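Side-chain contacts in agmatinase (Deinococcus radiodurans, PDB 1WOH), which probably hydrolyses agmatine to putrescine and urea, using two manganese ions in each subunit: residues S62-T67 / L292-L297; Q106-C111 / A132-L137; R165-L170 / R197-I202; A216-G221 / L258-A263. One frame throughout, in Å; residues are numbered along the deposited sequence.

Contact 1 of 4, residues S62-T67 / L292-L297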
loop_
_atom_site.group_PDB
_atom_site.type_symbol
_atom_site.label_atom_id
_atom_site.label_comp_id
_atom_site.label_asym_id
_atom_site.label_seq_id
_atom_site.Cartn_x
_atom_site.Cartn_y
_atom_site.Cartn_z
ATOM N N SER A 62 17.442 14.881 -9.279
ATOM C CA SER A 62 18.821 15.293 -9.017
ATOM C C SER A 62 19.674 15.369 -10.288
ATOM O O SER A 62 20.744 14.758 -10.367
ATOM C CB SER A 62 19.480 14.322 -8.032
ATOM O OG SER A 62 18.783 14.283 -6.798
ATOM N N VAL A 63 19.204 16.116 -11.279
ATOM C CA VAL A 63 19.935 16.257 -12.531
ATOM C C VAL A 63 21.032 17.313 -12.374
ATOM O O VAL A 63 20.761 18.442 -11.965
ATOM C CB VAL A 63 18.993 16.669 -13.681
ATOM C CG1 VAL A 63 19.769 16.759 -14.984
ATOM C CG2 VAL A 63 17.857 15.662 -13.806
ATOM N N PRO A 64 22.282 16.956 -12.709
ATOM C CA PRO A 64 23.434 17.859 -12.607
ATOM C C PRO A 64 23.438 18.921 -13.704
ATOM O O PRO A 64 22.747 18.778 -14.709
ATOM C CB PRO A 64 24.614 16.908 -12.735
ATOM C CG PRO A 64 24.106 15.935 -13.763
ATOM C CD PRO A 64 22.694 15.652 -13.263
ATOM N N PRO A 65 24.227 19.995 -13.527
ATOM C CA PRO A 65 25.098 20.267 -12.378
ATOM C C PRO A 65 24.326 20.848 -11.194
ATOM O O PRO A 65 23.131 21.122 -11.303
ATOM C CB PRO A 65 26.115 21.244 -12.951
ATOM C CG PRO A 65 25.270 22.051 -13.882
ATOM C CD PRO A 65 24.429 21.002 -14.584
ATOM N N PHE A 66 25.018 21.042 -10.072
ATOM C CA PHE A 66 24.391 21.567 -8.863
ATOM C C PHE A 66 25.049 22.826 -8.308
ATOM O O PHE A 66 26.251 22.845 -8.052
ATOM C CB PHE A 66 24.406 20.510 -7.756
ATOM C CG PHE A 66 23.798 19.195 -8.155
ATOM C CD1 PHE A 66 24.604 18.128 -8.543
ATOM C CD2 PHE A 66 22.420 19.020 -8.133
ATOM C CE1 PHE A 66 24.044 16.901 -8.902
ATOM C CE2 PHE A 66 21.850 17.800 -8.489
ATOM C CZ PHE A 66 22.662 16.739 -8.874
ATOM N N THR A 67 24.241 23.863 -8.100
ATOM C CA THR A 67 24.723 25.124 -7.540
ATOM C C THR A 67 24.182 25.217 -6.109
ATOM O O THR A 67 22.972 25.286 -5.901
ATOM C CB THR A 67 24.215 26.330 -8.365
ATOM O OG1 THR A 67 24.534 26.130 -9.748
ATOM C CG2 THR A 67 24.869 27.615 -7.890
ATOM N N LEU A 292 22.226 10.421 -2.990
ATOM C CA LEU A 292 23.506 10.026 -2.419
ATOM C C LEU A 292 24.509 9.771 -3.536
ATOM O O LEU A 292 25.672 10.169 -3.441
ATOM C CB LEU A 292 23.370 8.746 -1.574
ATOM C CG LEU A 292 24.642 8.419 -0.782
ATOM C CD1 LEU A 292 24.581 9.145 0.560
ATOM C CD2 LEU A 292 24.767 6.924 -0.526
ATOM N N VAL A 293 24.069 9.098 -4.597
ATOM C CA VAL A 293 24.973 8.809 -5.705
ATOM C C VAL A 293 25.424 10.114 -6.346
ATOM O O VAL A 293 26.621 10.315 -6.588
ATOM C CB VAL A 293 24.305 7.919 -6.781
ATOM C CG1 VAL A 293 25.219 7.794 -7.994
ATOM C CG2 VAL A 293 24.023 6.524 -6.207
ATOM N N MET A 294 24.474 11.010 -6.601
ATOM C CA MET A 294 24.809 12.285 -7.225
ATOM C C MET A 294 25.688 13.156 -6.332
ATOM O O MET A 294 26.614 13.811 -6.820
ATOM C CB MET A 294 23.538 13.063 -7.612
ATOM C CG MET A 294 22.720 12.435 -8.745
ATOM S SD MET A 294 23.687 11.886 -10.164
ATOM C CE MET A 294 24.274 13.494 -10.823
ATOM N N GLU A 295 25.406 13.172 -5.034
ATOM C CA GLU A 295 26.215 13.972 -4.127
ATOM C C GLU A 295 27.609 13.367 -4.021
ATOM O O GLU A 295 28.606 14.088 -3.942
ATOM C CB GLU A 295 25.578 14.063 -2.738
ATOM C CG GLU A 295 26.374 14.959 -1.783
ATOM C CD GLU A 295 25.617 15.302 -0.514
ATOM O OE1 GLU A 295 26.188 15.994 0.354
ATOM O OE2 GLU A 295 24.452 14.882 -0.381
ATOM N N THR A 296 27.693 12.040 -4.027
ATOM C CA THR A 296 29.002 11.406 -3.944
ATOM C C THR A 296 29.836 11.795 -5.161
ATOM O O THR A 296 31.022 12.104 -5.036
ATOM C CB THR A 296 28.882 9.871 -3.855
ATOM O OG1 THR A 296 28.215 9.523 -2.633
ATOM C CG2 THR A 296 30.265 9.227 -3.862
ATOM N N LEU A 297 29.221 11.792 -6.337
ATOM C CA LEU A 297 29.937 12.173 -7.549
ATOM C C LEU A 297 30.398 13.633 -7.472
ATOM O O LEU A 297 31.458 13.981 -7.998
ATOM C CB LEU A 297 29.056 11.956 -8.778
ATOM C CG LEU A 297 28.756 10.488 -9.107
ATOM C CD1 LEU A 297 27.704 10.405 -10.201
ATOM C CD2 LEU A 297 30.035 9.786 -9.540
#

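Contact 2 of 4, residues Q106-C111 / A132-L137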
loop_
_atom_site.group_PDB
_atom_site.type_symbol
_atom_site.label_atom_id
_atom_site.label_comp_id
_atom_site.label_asym_id
_atom_site.label_seq_id
_atom_site.Cartn_x
_atom_site.Cartn_y
_atom_site.Cartn_z
ATOM N N GLN A 106 33.427 -3.110 -20.301
ATOM C CA GLN A 106 33.178 -2.246 -21.449
ATOM C C GLN A 106 32.827 -0.828 -21.018
ATOM O O GLN A 106 33.276 0.142 -21.628
ATOM C CB GLN A 106 32.052 -2.816 -22.312
ATOM C CG GLN A 106 32.324 -4.218 -22.837
ATOM C CD GLN A 106 31.201 -4.744 -23.708
ATOM O OE1 GLN A 106 30.022 -4.613 -23.367
ATOM N NE2 GLN A 106 31.558 -5.351 -24.835
ATOM N N VAL A 107 32.019 -0.708 -19.973
ATOM C CA VAL A 107 31.627 0.602 -19.476
ATOM C C VAL A 107 32.809 1.309 -18.822
ATOM O O VAL A 107 33.027 2.508 -19.028
ATOM C CB VAL A 107 30.457 0.481 -18.471
ATOM C CG1 VAL A 107 30.264 1.802 -17.715
ATOM C CG2 VAL A 107 29.190 0.114 -19.225
ATOM N N ARG A 108 33.586 0.566 -18.046
ATOM C CA ARG A 108 34.746 1.146 -17.384
ATOM C C ARG A 108 35.721 1.760 -18.391
ATOM O O ARG A 108 36.271 2.840 -18.162
ATOM C CB ARG A 108 35.464 0.078 -16.560
ATOM C CG ARG A 108 35.419 0.328 -15.069
ATOM C CD ARG A 108 36.811 0.599 -14.531
ATOM N NE ARG A 108 37.649 -0.589 -14.609
ATOM C CZ ARG A 108 38.953 -0.610 -14.357
ATOM N NH1 ARG A 108 39.590 0.498 -14.006
ATOM N NH2 ARG A 108 39.622 -1.751 -14.449
ATOM N N GLY A 109 35.920 1.075 -19.511
ATOM C CA GLY A 109 36.844 1.560 -20.519
ATOM C C GLY A 109 36.394 2.770 -21.311
ATOM O O GLY A 109 37.137 3.267 -22.160
ATOM N N ARG A 110 35.189 3.259 -21.046
ATOM C CA ARG A 110 34.682 4.408 -21.780
ATOM C C ARG A 110 34.302 5.579 -20.883
ATOM O O ARG A 110 33.718 6.554 -21.347
ATOM C CB ARG A 110 33.482 3.989 -22.633
ATOM C CG ARG A 110 33.823 2.979 -23.730
ATOM C CD ARG A 110 32.563 2.404 -24.348
ATOM N NE ARG A 110 32.824 1.518 -25.486
ATOM C CZ ARG A 110 33.474 0.360 -25.416
ATOM N NH1 ARG A 110 33.948 -0.079 -24.258
ATOM N NH2 ARG A 110 33.654 -0.362 -26.517
ATOM N N CYS A 111 34.626 5.487 -19.600
ATOM C CA CYS A 111 34.316 6.576 -18.684
ATOM C C CYS A 111 35.368 6.671 -17.596
ATOM O O CYS A 111 36.241 5.812 -17.483
ATOM C CB CYS A 111 32.935 6.379 -18.049
ATOM S SG CYS A 111 32.838 5.053 -16.813
ATOM N N ALA A 132 40.292 -5.913 -12.388
ATOM C CA ALA A 132 41.467 -6.745 -12.157
ATOM C C ALA A 132 42.782 -6.004 -12.399
ATOM O O ALA A 132 43.800 -6.330 -11.789
ATOM C CB ALA A 132 41.399 -7.988 -13.041
ATOM N N ASP A 133 42.760 -5.005 -13.275
ATOM C CA ASP A 133 43.973 -4.259 -13.596
ATOM C C ASP A 133 44.259 -3.061 -12.699
ATOM O O ASP A 133 45.178 -2.288 -12.972
ATOM C CB ASP A 133 43.940 -3.806 -15.062
ATOM C CG ASP A 133 42.831 -2.811 -15.347
ATOM O OD1 ASP A 133 42.598 -2.510 -16.537
ATOM O OD2 ASP A 133 42.197 -2.325 -14.388
ATOM N N VAL A 134 43.479 -2.898 -11.634
ATOM C CA VAL A 134 43.693 -1.784 -10.713
ATOM C C VAL A 134 44.645 -2.206 -9.597
ATOM O O VAL A 134 44.320 -3.060 -8.769
ATOM C CB VAL A 134 42.359 -1.302 -10.092
ATOM C CG1 VAL A 134 42.621 -0.174 -9.106
ATOM C CG2 VAL A 134 41.415 -0.840 -11.189
ATOM N N PRO A 135 45.844 -1.602 -9.553
ATOM C CA PRO A 135 46.832 -1.941 -8.524
ATOM C C PRO A 135 46.391 -1.628 -7.097
ATOM O O PRO A 135 45.854 -0.552 -6.824
ATOM C CB PRO A 135 48.060 -1.135 -8.949
ATOM C CG PRO A 135 47.458 0.069 -9.592
ATOM C CD PRO A 135 46.345 -0.525 -10.426
ATOM N N ASP A 136 46.622 -2.582 -6.200
ATOM C CA ASP A 136 46.280 -2.440 -4.790
ATOM C C ASP A 136 44.883 -1.876 -4.600
ATOM O O ASP A 136 44.684 -0.918 -3.858
ATOM C CB ASP A 136 47.300 -1.543 -4.089
ATOM C CG ASP A 136 48.692 -2.144 -4.085
ATOM O OD1 ASP A 136 48.858 -3.253 -3.538
ATOM O OD2 ASP A 136 49.620 -1.510 -4.630
ATOM N N LEU A 137 43.919 -2.476 -5.283
ATOM C CA LEU A 137 42.537 -2.034 -5.191
ATOM C C LEU A 137 42.015 -2.131 -3.759
ATOM O O LEU A 137 42.164 -3.163 -3.086
ATOM C CB LEU A 137 41.659 -2.875 -6.120
ATOM C CG LEU A 137 40.149 -2.626 -6.038
ATOM C CD1 LEU A 137 39.855 -1.210 -6.495
ATOM C CD2 LEU A 137 39.394 -3.645 -6.910
#

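Contact 3 of 4, residues R165-L170 / R197-I202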
loop_
_atom_site.group_PDB
_atom_site.type_symbol
_atom_site.label_atom_id
_atom_site.label_comp_id
_atom_site.label_asym_id
_atom_site.label_seq_id
_atom_site.Cartn_x
_atom_site.Cartn_y
_atom_site.Cartn_z
ATOM N N ARG A 165 34.150 -13.811 -2.650
ATOM C CA ARG A 165 34.343 -14.269 -4.023
ATOM C C ARG A 165 35.264 -13.293 -4.751
ATOM O O ARG A 165 36.136 -13.696 -5.516
ATOM C CB ARG A 165 33.006 -14.343 -4.763
ATOM C CG ARG A 165 32.035 -15.401 -4.244
ATOM C CD ARG A 165 32.539 -16.812 -4.558
ATOM N NE ARG A 165 33.477 -17.308 -3.558
ATOM C CZ ARG A 165 33.123 -17.705 -2.341
ATOM N NH1 ARG A 165 31.848 -17.665 -1.975
ATOM N NH2 ARG A 165 34.038 -18.142 -1.486
ATOM N N ALA A 166 35.064 -12.002 -4.500
ATOM C CA ALA A 166 35.879 -10.975 -5.134
ATOM C C ALA A 166 37.361 -11.141 -4.793
ATOM O O ALA A 166 38.220 -11.139 -5.681
ATOM C CB ALA A 166 35.388 -9.581 -4.708
ATOM N N CYS A 167 37.662 -11.283 -3.508
ATOM C CA CYS A 167 39.044 -11.421 -3.078
ATOM C C CYS A 167 39.732 -12.649 -3.638
ATOM O O CYS A 167 40.892 -12.583 -4.042
ATOM C CB CYS A 167 39.130 -11.412 -1.549
ATOM S SG CYS A 167 38.934 -9.748 -0.845
ATOM N N GLU A 168 39.030 -13.774 -3.684
ATOM C CA GLU A 168 39.660 -14.969 -4.218
ATOM C C GLU A 168 39.845 -14.890 -5.733
ATOM O O GLU A 168 40.693 -15.577 -6.296
ATOM C CB GLU A 168 38.878 -16.228 -3.814
ATOM C CG GLU A 168 37.383 -16.132 -3.915
ATOM C CD GLU A 168 36.695 -17.440 -3.547
ATOM O OE1 GLU A 168 36.846 -17.902 -2.395
ATOM O OE2 GLU A 168 36.005 -18.005 -4.418
ATOM N N ALA A 169 39.079 -14.026 -6.391
ATOM C CA ALA A 169 39.197 -13.878 -7.836
ATOM C C ALA A 169 40.126 -12.730 -8.237
ATOM O O ALA A 169 40.596 -12.675 -9.374
ATOM C CB ALA A 169 37.821 -13.665 -8.451
ATOM N N LEU A 170 40.405 -11.828 -7.300
ATOM C CA LEU A 170 41.245 -10.667 -7.590
ATOM C C LEU A 170 42.388 -10.481 -6.607
ATOM O O LEU A 170 42.232 -9.832 -5.570
ATOM C CB LEU A 170 40.379 -9.405 -7.600
ATOM C CG LEU A 170 39.226 -9.448 -8.606
ATOM C CD1 LEU A 170 38.141 -8.449 -8.218
ATOM C CD2 LEU A 170 39.771 -9.161 -9.994
ATOM N N ARG A 197 43.010 -11.178 7.161
ATOM C CA ARG A 197 43.472 -10.670 5.866
ATOM C C ARG A 197 43.844 -9.191 5.982
ATOM O O ARG A 197 44.239 -8.563 4.995
ATOM C CB ARG A 197 42.379 -10.792 4.798
ATOM C CG ARG A 197 42.050 -12.194 4.354
ATOM C CD ARG A 197 40.974 -12.162 3.281
ATOM N NE ARG A 197 41.436 -11.524 2.051
ATOM C CZ ARG A 197 41.814 -12.184 0.960
ATOM N NH1 ARG A 197 41.782 -13.508 0.936
ATOM N NH2 ARG A 197 42.227 -11.515 -0.107
ATOM N N GLY A 198 43.685 -8.636 7.178
ATOM C CA GLY A 198 44.018 -7.239 7.392
ATOM C C GLY A 198 42.881 -6.274 7.097
ATOM O O GLY A 198 43.062 -5.058 7.184
ATOM N N HIS A 199 41.709 -6.799 6.746
ATOM C CA HIS A 199 40.574 -5.922 6.451
ATOM C C HIS A 199 40.215 -5.109 7.692
ATOM O O HIS A 199 40.468 -5.526 8.825
ATOM C CB HIS A 199 39.363 -6.738 5.992
ATOM C CG HIS A 199 39.512 -7.343 4.629
ATOM N ND1 HIS A 199 40.708 -7.365 3.944
ATOM C CD2 HIS A 199 38.612 -7.963 3.829
ATOM C CE1 HIS A 199 40.537 -7.971 2.781
ATOM N NE2 HIS A 199 39.272 -8.343 2.687
ATOM N N THR A 200 39.622 -3.941 7.472
ATOM C CA THR A 200 39.235 -3.062 8.569
ATOM C C THR A 200 37.730 -3.125 8.786
ATOM O O THR A 200 36.946 -2.865 7.875
ATOM C CB THR A 200 39.656 -1.613 8.274
ATOM O OG1 THR A 200 41.068 -1.576 8.033
ATOM C CG2 THR A 200 39.329 -0.701 9.455
ATOM N N ILE A 201 37.344 -3.478 10.003
ATOM C CA ILE A 201 35.944 -3.609 10.367
ATOM C C ILE A 201 35.563 -2.489 11.321
ATOM O O ILE A 201 36.091 -2.402 12.428
ATOM C CB ILE A 201 35.700 -4.983 11.037
ATOM C CG1 ILE A 201 35.958 -6.096 10.018
ATOM C CG2 ILE A 201 34.293 -5.058 11.604
ATOM C CD1 ILE A 201 35.677 -7.497 10.544
ATOM N N ILE A 202 34.650 -1.628 10.888
ATOM C CA ILE A 202 34.218 -0.511 11.722
ATOM C C ILE A 202 32.731 -0.614 12.054
ATOM O O ILE A 202 31.877 -0.240 11.252
ATOM C CB ILE A 202 34.499 0.844 11.019
ATOM C CG1 ILE A 202 35.980 0.929 10.626
ATOM C CG2 ILE A 202 34.152 1.997 11.955
ATOM C CD1 ILE A 202 36.351 2.182 9.824
#

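Contact 4 of 4, residues A216-G221 / L258-A263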
loop_
_atom_site.group_PDB
_atom_site.type_symbol
_atom_site.label_atom_id
_atom_site.label_comp_id
_atom_site.label_asym_id
_atom_site.label_seq_id
_atom_site.Cartn_x
_atom_site.Cartn_y
_atom_site.Cartn_z
ATOM N N ALA A 216 39.398 8.828 10.228
ATOM C CA ALA A 216 40.851 8.695 10.310
ATOM C C ALA A 216 41.318 7.289 9.941
ATOM O O ALA A 216 42.500 7.072 9.668
ATOM C CB ALA A 216 41.332 9.052 11.710
ATOM N N GLN A 217 40.391 6.334 9.930
ATOM C CA GLN A 217 40.730 4.960 9.586
ATOM C C GLN A 217 40.562 4.678 8.095
ATOM O O GLN A 217 40.996 3.637 7.609
ATOM C CB GLN A 217 39.866 3.975 10.374
ATOM C CG GLN A 217 40.000 4.076 11.881
ATOM C CD GLN A 217 39.176 3.022 12.593
ATOM O OE1 GLN A 217 39.411 1.824 12.433
ATOM N NE2 GLN A 217 38.202 3.460 13.381
ATOM N N LEU A 218 39.934 5.599 7.370
ATOM C CA LEU A 218 39.726 5.413 5.937
ATOM C C LEU A 218 41.039 5.461 5.155
ATOM O O LEU A 218 42.017 6.062 5.600
ATOM C CB LEU A 218 38.761 6.472 5.400
ATOM C CG LEU A 218 37.353 6.441 6.000
ATOM C CD1 LEU A 218 36.548 7.595 5.432
ATOM C CD2 LEU A 218 36.679 5.115 5.687
ATOM N N PRO A 219 41.079 4.818 3.978
ATOM C CA PRO A 219 42.279 4.787 3.138
ATOM C C PRO A 219 42.716 6.159 2.622
ATOM O O PRO A 219 41.915 7.091 2.544
ATOM C CB PRO A 219 41.884 3.837 2.009
ATOM C CG PRO A 219 40.400 4.025 1.910
ATOM C CD PRO A 219 39.982 4.057 3.353
ATOM N N ARG A 220 43.994 6.272 2.278
ATOM C CA ARG A 220 44.539 7.523 1.764
ATOM C C ARG A 220 45.498 7.274 0.605
ATOM O O ARG A 220 46.387 6.428 0.699
ATOM C CB ARG A 220 45.259 8.277 2.883
ATOM C CG ARG A 220 44.339 8.717 4.000
ATOM C CD ARG A 220 45.092 9.424 5.112
ATOM N NE ARG A 220 44.180 9.999 6.098
ATOM C CZ ARG A 220 43.326 9.294 6.836
ATOM N NH1 ARG A 220 43.260 7.978 6.707
ATOM N NH2 ARG A 220 42.533 9.909 7.704
ATOM N N GLY A 221 45.299 8.011 -0.487
ATOM C CA GLY A 221 46.151 7.880 -1.657
ATOM C C GLY A 221 46.028 6.546 -2.366
ATOM O O GLY A 221 46.925 6.145 -3.112
ATOM N N LEU A 258 31.766 8.874 2.776
ATOM C CA LEU A 258 32.087 8.832 1.356
ATOM C C LEU A 258 32.853 10.085 0.922
ATOM O O LEU A 258 33.816 10.000 0.163
ATOM C CB LEU A 258 30.810 8.695 0.523
ATOM C CG LEU A 258 30.037 7.387 0.772
ATOM C CD1 LEU A 258 28.643 7.471 0.152
ATOM C CD2 LEU A 258 30.821 6.205 0.200
ATOM N N ALA A 259 32.420 11.243 1.406
ATOM C CA ALA A 259 33.072 12.496 1.042
ATOM C C ALA A 259 34.536 12.490 1.473
ATOM O O ALA A 259 35.419 12.906 0.715
ATOM C CB ALA A 259 32.336 13.671 1.679
ATOM N N ALA A 260 34.791 12.012 2.685
ATOM C CA ALA A 260 36.148 11.961 3.216
ATOM C C ALA A 260 37.031 11.071 2.354
ATOM O O ALA A 260 38.164 11.432 2.014
ATOM C CB ALA A 260 36.128 11.451 4.649
ATOM N N ALA A 261 36.511 9.903 1.994
ATOM C CA ALA A 261 37.271 8.975 1.173
ATOM C C ALA A 261 37.505 9.537 -0.228
ATOM O O ALA A 261 38.583 9.372 -0.790
ATOM C CB ALA A 261 36.542 7.632 1.092
ATOM N N ALA A 262 36.503 10.215 -0.782
ATOM C CA ALA A 262 36.598 10.778 -2.126
ATOM C C ALA A 262 37.628 11.904 -2.224
ATOM O O ALA A 262 38.210 12.136 -3.286
ATOM C CB ALA A 262 35.231 11.297 -2.566
ATOM N N ALA A 263 37.852 12.591 -1.110
ATOM C CA ALA A 263 38.786 13.709 -1.076
ATOM C C ALA A 263 40.251 13.310 -0.974
ATOM O O ALA A 263 41.130 14.095 -1.322
ATOM C CB ALA A 263 38.434 14.631 0.086
HETATM O O HOH W 1 40.032 9.040 3.342
#

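Contact 1 of 4, residues S62-T67 / L292-L297
Met294 of helix 284-302 carries nearly the whole contact with residues 62-67, a worked example of one flexible thioether packing against several unlike groups. Methyl CE reaches Pro64, coming within 3.6 Å of Pro64 CD and touching CB and CG as well, and the two side chains cross at about a right angle. The same methyl meets the rim of the Phe66 ring near its plane, 3.9 Å from Phe66 CE1, while Met294 CB lies 4.0 Å from Phe66 CZ. Pro64 CA lies over one face of that ring, toward its rim. Bends at chi2 (-46°) and chi3 (-67°) fold CE round toward Pro64. Polar proximity is slight: Met294 CG sits 3.5 Å from Ser62 O, with no hydrogen bond across the contact. Cutting the side chain back to an alanine removes CG, SD and CE and would probably open a gap beside Pro64 and Phe66. Phe15 and Phe80 also pack on Met294, and Arg185 of a second subunit hydrogen-bonds Val63 O and Pro65 O. Cohesion between helix and loop therefore rests on shape and dispersion, whereas two carbonyls of the loop, those of Val63 and Pro65, bond to the neighbouring subunit.

Contact 2 of 4, residues Q106-C111 / A132-L137
Arg108 NH2 is the polar atom gripped twice: it donates to Asp133 OD2 at 2.6 Å, forming a salt bridge, and also to Ala130 O just before residues 132-137. The bond to the aspartate is fairly straight, 156° at the hydrogen, and OD2 lies in the guanidinium plane at its edge. It is met on its syn side, though from outside the carboxylate plane; the two flat groups stand 78° apart. Arg108 gets there by bending at chi2 and chi3. Beside the bridge, Val134 CG2 packs 3.6 Å from Arg108 NH1, and a cation-pi contact with Phe131 further restrains the guanidinium. In the arginase alpha/beta fold this is the end of the sheet at which the parallel strands begin: helix 93-108 ends here ahead of strand 114-118, and residues 132-137 lead into strand 137-142, whereas the manganese ligands His121 and Asp143 follow the far ends of those strands. A leucine in place of Arg108 would probably leave the Asp133 carboxylate without this countercharge and Ala130 O without this donor. Arg110 NH1 turns back to Gln106 O at 2.7 Å, and Arg110 NE bonds Gly25 O, both pinning the turn.

Contact 3 of 4, residues R165-L170 / R197-I202
Cys167, near the end of helix 162-169, touches two residues at the start of segment 197-202, and its short side chain can be followed atom by atom. CB comes first: it sits over one face of the Arg197 guanidinium, toward the rim, 3.4 Å from Arg197 NH2. One bond further, SG remains 3.8 Å from Arg197 NH2 and turns to the edge of the His199 ring, 4.9 Å from its centroid and almost in its plane. SG stands anti to the carbonyl carbon (chi1 -76°), which places it beside the backbone N, at the edge of the imidazole. A kink at chi3 of Arg197 (66°) turns one face of the guanidinium to Cys167 CB. Between the two partners, Gly198 has positive phi and closes helix 188-196 with a Schellman motif before strand 200-203. Phe148 packs on Arg197 and meets His199 edge-to-face. Within helix 162-169, Arg165 grips Glu168 side-on in a salt bridge. The His199 side chain lies about 10 Å from that of the manganese ligand Asp147, near the metal site but not in it. No hydrogen bond joins the segments; this weakly polar packing of thiol and methylene depends on close fit more than on direction.

Contact 4 of 4, residues A216-G221 / L258-A263
Leu218 and Ala261 bring the two backbones nearest, their CA atoms 6.4 Å apart, where the loop leading to strand 223-229 runs past helix 251-264. One leucine branch does the touching. Leu218 CD1 rests against Ala260 CB at 4.0 Å and looks onto the backbone of the next residue, 4.1 Å from Ala261 N, with Ala261 CB slightly farther at 4.3 Å. With CG anti to the carbonyl carbon (chi1 -62°), the leucine lies against the surface made by the two alanines. Small methyls on the helix are consistent with so close an approach of the loop, and the contact between side chains is wholly apolar. Polar links run alongside it. A water donates to Pro219 O at 2.8 Å and, weakly, to Ala260 O at 3.3 Å, so it spans loop and helix beside the leucine. Asn265 ND2 also bonds both Pro219 O and Ala261 O. Phe226 of strand 223-229 packs on Ala261, and Val224 on Pro219. The setting is a beta-alpha-beta crossover of the arginase alpha/beta fold: helix 251-264 connects the adjacent parallel strands 223-229 and 266-273, and the loop entering the first strand packs on the helix that precedes the second.

Overall arrangement
From the N terminus, residues 62-67 open the longest loop, which contact 1 closes only when the chain reaches helix 284-302. Contacts 2, 3 and 4 all fall within it, following one another in series without crossing. Contact 2 joins the end of helix 93-108 to the entry of strand 137-142; contact 3 links helix 162-169 with the turn into strand 200-203, outermost within this chain; contact 4 sets the approach to strand 223-229 on helix 251-264. Packing connects them in turn: Ala132 on Leu170 between contacts 2 and 3, Thr200 and Ile202 on Gln217 between 3 and 4, and Leu258 on Leu292 and Thr296 between 4 and 1. Contacts 1 and 3 lie on opposite sides of the chain's centre.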